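PDB 4CNL: putative pneumococcal surface protein from Streptococcus pneumoniae, which probably attaches to the pneumococcal cell surface by binding the choline of teichoic acids through its repeat domain. Local coordinates for residues W146-Y150 with V171-W177; Y49-Y53 with N75-Q80. All coordinates share one frame; numbering follows the deposited sequence.

Contact 1. Residues W146-Y150 with V171-W177; sequences WQGNY and VGADGVW. With CHT (choline ion), chain E; CHT (choline ion), chain C.
Trp146 and Trp177 meet at the apolar centre of this choline-binding repeat, where the tight turn of one beta-hairpin packs against the loop that follows the next. The six-membered ring of Trp146 lies obliquely to the pyrrole ring of Trp177, planes at 67°, and its CZ3 touches Trp177 CB at 3.7 Å. Val171 CG1 approaches the same end of the Trp146 ring. The Trp177 indole swings out past the hairpin because its chi1 of 180° sets CG opposite the backbone N, and a choline ion fits between the two rings: its methyl C7 rides over one face of each, and its C8 comes within 3.2 Å of Trp177 CZ3. The cation thus lies between two aromatic faces, with Gly148 O 3.1 Å from its methyl C6. Farther out, Val176 CG2 presses on Tyr150 CE1 at 3.5 Å, while Asp174 O lies at the edge of that ring. A second choline sets its methyl C7 over the centre of one Tyr150 face, in a pocket completed by Trp123, Trp132 and Met158. At the polar edge, Trp146 NE1 hydrogen-bonds Asp165 OD2, and Asp174 OD1 accepts from Val176 N at 3.0 Å, from above the carboxylate plane, in an Asx turn. Trp177 N gives the one backbone bond across the contact, 2.9 Å to Asn149 O, nearly straight at 178° and in the carbonyl plane.

Contact 2. Residues Y49-Y53 with N75-Q80; sequences YQAWY and NGKMAQ. With CHT (choline ion), chain H; CHT (choline ion), chain I; SO4 (sulfate ion), chain L.
Lys77 lays its extended chain alongside Tyr53, overlapping its hydroxyl end: Lys77 CG lies 3.4 Å from Tyr53 OH, and Lys77 CD rests on the methyl of Ala51. This course carries NZ to Tyr49 O, a 3.2 Å hydrogen bond in the carbonyl plane; water 1 and, weakly, a sulfate probably from the crystallisation liquor also meet the ammonium. That sulfate is also held by ND2 of Asn75; OD1 of the same side chain accepts from Lys77 N in an Asx turn. Gly76 O lies 3.3 Å from Tyr53 CD2. Farther along the loop, Met78 runs beside Trp52; its bend at chi3 (69°) brings CE within 3.6 Å of Trp52 CD1, while SD stands 5.1 Å from the Trp52 five-membered-ring centroid, an oblique Met-aromatic contact. One choline puts methyl C6 over a face of that indole and 3.7 Å from Met78 SD; another puts C7 over Tyr49. Water 2 links Trp52 N, Met78 O and Gln80 OE1, while Met78 N donates to Trp52 O at 2.9 Å. In this choline-binding repeat fold, loop 75-80 leaves strand 70-72, runs alongside strand 51-55 of the hairpin it forms with 42-46, and leads into strand 82-86.

Overall arrangement
Followed from the N terminus, the chain passes strands 4-8, 11-15, 25-27 and 30-32, makes the hairpin of strands 42-46 and 51-55, then passes through strands 65-67 and 70-72 before contact 2 closes a loop by bringing 75-80 back to 49-53. Several further hairpins follow before contact 1 joins 146-150 to 171-177 near the C terminus. The two loops lie in series, neither nesting nor crossing, on opposite sides of the chain's centre; the contact centres are about 45 Å apart and the nearest atoms about 30 Å. Each illustrates the principle of a repeat solenoid: a hairpin is tied to the loop after the next hairpin, and each such join contributes to two choline pockets.

Contact 1. Residues W146-Y150 with V171-W177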
loop_
_atom_site.group_PDB
_atom_site.type_symbol
_atom_site.label_atom_id
_atom_site.label_comp_id
_atom_site.label_asym_id
_atom_site.label_seq_id
_atom_site.Cartn_x
_atom_site.Cartn_y
_atom_site.Cartn_z
ATOM N N TRP A 146 5.783 -26.811 -9.353
ATOM C CA TRP A 146 5.013 -26.673 -10.576
ATOM C C TRP A 146 3.831 -25.754 -10.373
ATOM O O TRP A 146 3.222 -25.736 -9.297
ATOM C CB TRP A 146 4.519 -28.033 -11.063
ATOM C CG TRP A 146 5.615 -28.913 -11.506
ATOM C CD1 TRP A 146 6.339 -29.780 -10.741
ATOM C CD2 TRP A 146 6.128 -29.021 -12.835
ATOM N NE1 TRP A 146 7.280 -30.416 -11.512
ATOM C CE2 TRP A 146 7.170 -29.967 -12.802
ATOM C CE3 TRP A 146 5.802 -28.407 -14.051
ATOM C CZ2 TRP A 146 7.899 -30.315 -13.941
ATOM C CZ3 TRP A 146 6.526 -28.738 -15.173
ATOM C CH2 TRP A 146 7.558 -29.699 -15.115
ATOM N N GLN A 147 3.529 -24.975 -11.404
ATOM C CA GLN A 147 2.240 -24.299 -11.522
ATOM C C GLN A 147 1.664 -24.735 -12.851
ATOM O O GLN A 147 2.116 -24.291 -13.910
ATOM C CB GLN A 147 2.385 -22.773 -11.432
ATOM C CG GLN A 147 1.098 -22.005 -11.709
ATOM C CD GLN A 147 -0.034 -22.372 -10.766
ATOM O OE1 GLN A 147 0.192 -22.782 -9.618
ATOM N NE2 GLN A 147 -1.266 -22.217 -11.245
ATOM N N GLY A 148 0.693 -25.639 -12.801
ATOM C CA GLY A 148 0.213 -26.273 -14.017
ATOM C C GLY A 148 1.368 -27.002 -14.673
ATOM O O GLY A 148 2.085 -27.755 -14.013
ATOM N N ASN A 149 1.560 -26.752 -15.967
ATOM C CA ASN A 149 2.608 -27.412 -16.744
ATOM C C ASN A 149 3.903 -26.620 -16.805
ATOM O O ASN A 149 4.789 -26.909 -17.621
ATOM C CB ASN A 149 2.110 -27.679 -18.159
ATOM C CG ASN A 149 0.877 -28.555 -18.174
ATOM O OD1 ASN A 149 0.880 -29.650 -17.616
ATOM N ND2 ASN A 149 -0.189 -28.069 -18.796
ATOM N N TYR A 150 4.006 -25.608 -15.945
ATOM C CA TYR A 150 5.206 -24.794 -15.863
ATOM C C TYR A 150 5.929 -25.032 -14.558
ATOM O O TYR A 150 5.301 -25.298 -13.533
ATOM C CB TYR A 150 4.866 -23.309 -15.973
ATOM C CG TYR A 150 4.153 -22.950 -17.241
ATOM C CD1 TYR A 150 4.872 -22.733 -18.413
ATOM C CD2 TYR A 150 2.763 -22.832 -17.279
ATOM C CE1 TYR A 150 4.229 -22.408 -19.589
ATOM C CE2 TYR A 150 2.110 -22.509 -18.458
ATOM C CZ TYR A 150 2.849 -22.296 -19.603
ATOM O OH TYR A 150 2.214 -21.969 -20.776
ATOM N N VAL A 171 11.161 -29.322 -19.844
ATOM C CA VAL A 171 10.296 -28.271 -20.355
ATOM C C VAL A 171 10.909 -27.666 -21.611
ATOM O O VAL A 171 12.111 -27.417 -21.668
ATOM C CB VAL A 171 10.039 -27.171 -19.308
ATOM C CG1 VAL A 171 9.240 -27.740 -18.147
ATOM C CG2 VAL A 171 11.351 -26.584 -18.805
ATOM N N GLY A 172 10.079 -27.458 -22.628
ATOM C CA GLY A 172 10.543 -26.876 -23.880
ATOM C C GLY A 172 10.850 -25.399 -23.752
ATOM O O GLY A 172 10.704 -24.817 -22.670
ATOM N N ALA A 173 11.292 -24.781 -24.848
ATOM C CA ALA A 173 11.646 -23.362 -24.804
ATOM C C ALA A 173 10.478 -22.479 -24.366
ATOM O O ALA A 173 10.700 -21.419 -23.778
ATOM C CB ALA A 173 12.162 -22.908 -26.153
ATOM N N ASP A 174 9.242 -22.898 -24.640
ATOM C CA ASP A 174 8.075 -22.115 -24.231
ATOM C C ASP A 174 7.726 -22.283 -22.737
ATOM O O ASP A 174 6.814 -21.624 -22.231
ATOM C CB ASP A 174 6.857 -22.454 -25.109
ATOM C CG ASP A 174 6.446 -23.919 -25.033
ATOM O OD1 ASP A 174 7.048 -24.686 -24.256
ATOM O OD2 ASP A 174 5.503 -24.307 -25.766
ATOM N N GLY A 175 8.469 -23.137 -22.038
ATOM C CA GLY A 175 8.262 -23.354 -20.615
ATOM C C GLY A 175 7.332 -24.507 -20.292
ATOM O O GLY A 175 7.201 -24.900 -19.133
ATOM N N VAL A 176 6.709 -25.077 -21.313
ATOM C CA VAL A 176 5.669 -26.083 -21.082
ATOM C C VAL A 176 6.216 -27.503 -21.008
ATOM O O VAL A 176 6.954 -27.937 -21.899
ATOM C CB VAL A 176 4.597 -26.039 -22.196
ATOM C CG1 VAL A 176 3.560 -27.142 -21.983
ATOM C CG2 VAL A 176 3.933 -24.679 -22.235
ATOM N N TRP A 177 5.865 -28.229 -19.950
ATOM C CA TRP A 177 6.059 -29.674 -19.964
ATOM C C TRP A 177 4.949 -30.275 -20.819
ATOM O O TRP A 177 3.774 -30.225 -20.449
ATOM C CB TRP A 177 6.031 -30.266 -18.557
ATOM C CG TRP A 177 6.220 -31.754 -18.578
ATOM C CD1 TRP A 177 7.352 -32.428 -18.917
ATOM C CD2 TRP A 177 5.231 -32.745 -18.279
ATOM N NE1 TRP A 177 7.137 -33.790 -18.829
ATOM C CE2 TRP A 177 5.839 -34.008 -18.447
ATOM C CE3 TRP A 177 3.889 -32.689 -17.894
ATOM C CZ2 TRP A 177 5.153 -35.201 -18.228
ATOM C CZ3 TRP A 177 3.211 -33.878 -17.682
ATOM C CH2 TRP A 177 3.844 -35.113 -17.847
HETATM C C4 CHT E . 4.607 -33.027 -12.385
HETATM C C5 CHT E . 3.680 -31.890 -12.793
HETATM C C6 CHT E . 2.960 -30.676 -14.675
HETATM C C7 CHT E . 4.867 -32.060 -14.804
HETATM C C8 CHT E . 2.721 -33.018 -14.601
HETATM O O6 CHT E . 4.710 -33.023 -10.969
HETATM N N1 CHT E . 3.556 -31.907 -14.227
HETATM C C4 CHT C . 0.709 -18.759 -18.102
HETATM C C5 CHT C . 1.709 -18.675 -19.246
HETATM C C6 CHT C . 2.845 -16.769 -18.400
HETATM C C7 CHT C . 3.548 -18.947 -17.749
HETATM C C8 CHT C . 3.872 -18.209 -19.925
HETATM O O6 CHT C . -0.115 -17.599 -18.116
HETATM N N1 CHT C . 2.979 -18.142 -18.805
#

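Contact 2. Residues Y49-Y53 with N75-Q80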
loop_
_atom_site.group_PDB
_atom_site.type_symbol
_atom_site.label_atom_id
_atom_site.label_comp_id
_atom_site.label_asym_id
_atom_site.label_seq_id
_atom_site.Cartn_x
_atom_site.Cartn_y
_atom_site.Cartn_z
ATOM N N TYR A 49 0.476 11.037 18.548
ATOM C CA TYR A 49 0.043 9.799 17.904
ATOM C C TYR A 49 1.178 9.155 17.124
ATOM O O TYR A 49 1.013 8.063 16.583
ATOM C CB TYR A 49 -1.138 10.049 16.960
ATOM C CG TYR A 49 -2.463 10.267 17.653
ATOM C CD1 TYR A 49 -3.299 9.198 17.946
ATOM C CD2 TYR A 49 -2.882 11.540 18.005
ATOM C CE1 TYR A 49 -4.514 9.393 18.576
ATOM C CE2 TYR A 49 -4.093 11.745 18.640
ATOM C CZ TYR A 49 -4.905 10.668 18.920
ATOM O OH TYR A 49 -6.112 10.870 19.548
ATOM N N GLN A 50 2.316 9.846 17.070
ATOM C CA GLN A 50 3.475 9.425 16.292
ATOM C C GLN A 50 3.094 9.071 14.853
ATOM O O GLN A 50 3.433 7.994 14.364
ATOM C CB GLN A 50 4.171 8.233 16.961
ATOM C CG GLN A 50 4.969 8.588 18.205
ATOM C CD GLN A 50 4.199 8.361 19.492
ATOM O OE1 GLN A 50 3.002 8.634 19.575
ATOM N NE2 GLN A 50 4.889 7.849 20.507
ATOM N N ALA A 51 2.384 9.976 14.182
ATOM C CA ALA A 51 1.870 9.692 12.846
ATOM C C ALA A 51 1.555 10.947 12.045
ATOM O O ALA A 51 1.230 11.997 12.596
ATOM C CB ALA A 51 0.626 8.815 12.939
ATOM N N TRP A 52 1.665 10.826 10.730
ATOM C CA TRP A 52 1.193 11.844 9.815
ATOM C C TRP A 52 -0.301 11.686 9.550
ATOM O O TRP A 52 -0.811 10.566 9.435
ATOM C CB TRP A 52 1.920 11.756 8.471
ATOM C CG TRP A 52 3.338 12.207 8.474
ATOM C CD1 TRP A 52 4.454 11.418 8.568
ATOM C CD2 TRP A 52 3.806 13.555 8.350
ATOM N NE1 TRP A 52 5.584 12.200 8.518
ATOM C CE2 TRP A 52 5.212 13.513 8.383
ATOM C CE3 TRP A 52 3.166 14.794 8.212
ATOM C CZ2 TRP A 52 5.996 14.662 8.285
ATOM C CZ3 TRP A 52 3.946 15.933 8.113
ATOM C CH2 TRP A 52 5.343 15.858 8.154
ATOM N N TYR A 53 -0.976 12.822 9.404
ATOM C CA TYR A 53 -2.385 12.871 9.007
ATOM C C TYR A 53 -2.558 13.867 7.879
ATOM O O TYR A 53 -1.822 14.848 7.809
ATOM C CB TYR A 53 -3.270 13.282 10.186
ATOM C CG TYR A 53 -3.246 12.310 11.335
ATOM C CD1 TYR A 53 -2.236 12.361 12.300
ATOM C CD2 TYR A 53 -4.229 11.342 11.458
ATOM C CE1 TYR A 53 -2.224 11.467 13.360
ATOM C CE2 TYR A 53 -4.221 10.443 12.506
ATOM C CZ TYR A 53 -3.218 10.508 13.449
ATOM O OH TYR A 53 -3.217 9.612 14.496
ATOM N N ASN A 75 -7.778 4.672 10.769
ATOM C CA ASN A 75 -7.663 5.583 11.916
ATOM C C ASN A 75 -7.065 6.933 11.525
ATOM O O ASN A 75 -6.762 7.760 12.390
ATOM C CB ASN A 75 -6.834 4.947 13.051
ATOM C CG ASN A 75 -5.412 4.577 12.629
ATOM O OD1 ASN A 75 -4.977 4.870 11.520
ATOM N ND2 ASN A 75 -4.686 3.929 13.530
ATOM N N GLY A 76 -6.900 7.149 10.224
ATOM C CA GLY A 76 -6.356 8.391 9.703
ATOM C C GLY A 76 -4.844 8.418 9.557
ATOM O O GLY A 76 -4.305 9.281 8.840
ATOM N N LYS A 77 -4.153 7.498 10.230
ATOM C CA LYS A 77 -2.687 7.503 10.239
ATOM C C LYS A 77 -2.117 7.149 8.871
ATOM O O LYS A 77 -2.545 6.179 8.249
ATOM C CB LYS A 77 -2.138 6.522 11.276
ATOM C CG LYS A 77 -2.495 6.847 12.712
ATOM C CD LYS A 77 -1.652 6.020 13.659
ATOM C CE LYS A 77 -1.872 6.437 15.100
ATOM N NZ LYS A 77 -1.007 5.610 16.000
ATOM N N MET A 78 -1.155 7.933 8.398
ATOM C CA MET A 78 -0.486 7.594 7.147
ATOM C C MET A 78 0.306 6.314 7.320
ATOM O O MET A 78 1.097 6.184 8.260
ATOM C CB MET A 78 0.438 8.718 6.691
ATOM C CG MET A 78 1.019 8.463 5.325
ATOM S SD MET A 78 2.366 9.585 4.942
ATOM C CE MET A 78 3.580 8.998 6.069
ATOM N N ALA A 79 0.107 5.375 6.399
ATOM C CA ALA A 79 0.858 4.128 6.416
ATOM C C ALA A 79 2.330 4.351 6.074
ATOM O O ALA A 79 2.668 5.170 5.215
ATOM C CB ALA A 79 0.221 3.133 5.446
ATOM N N GLN A 80 3.202 3.607 6.748
ATOM C CA GLN A 80 4.644 3.754 6.584
ATOM C C GLN A 80 5.330 2.432 6.838
ATOM O O GLN A 80 5.195 1.878 7.925
ATOM C CB GLN A 80 5.215 4.801 7.559
ATOM C CG GLN A 80 5.144 6.222 7.071
ATOM C CD GLN A 80 5.730 7.238 8.058
ATOM O OE1 GLN A 80 5.082 7.621 9.037
ATOM N NE2 GLN A 80 6.950 7.690 7.787
HETATM C C4 CHT H . 5.180 14.633 1.914
HETATM C C5 CHT H . 5.509 13.473 2.857
HETATM C C6 CHT H . 4.817 12.330 4.804
HETATM C C7 CHT H . 4.229 14.584 4.487
HETATM C C8 CHT H . 3.232 12.907 3.167
HETATM O O6 CHT H . 6.112 14.670 0.839
HETATM N N1 CHT H . 4.442 13.321 3.828
HETATM C C4 CHT I . -9.504 9.408 14.857
HETATM C C5 CHT I . -8.297 9.857 15.675
HETATM C C6 CHT I . -8.857 12.169 15.568
HETATM C C7 CHT I . -6.623 11.470 15.926
HETATM C C8 CHT I . -7.645 11.173 13.830
HETATM O O6 CHT I . -10.695 9.642 15.596
HETATM N N1 CHT I . -7.857 11.171 15.252
HETATM S S SO4 L . -1.562 1.947 13.994
HETATM O O1 SO4 L . -2.198 2.575 15.151
HETATM O O2 SO4 L . -1.599 0.493 14.147
HETATM O O3 SO4 L . -2.273 2.310 12.769
HETATM O O4 SO4 L . -0.175 2.403 13.897
HETATM O O HOH W 1 1.772 5.530 15.039
HETATM O O HOH W 2 2.361 8.169 9.791
HETATM O O HOH W 3 -5.288 8.003 14.748
#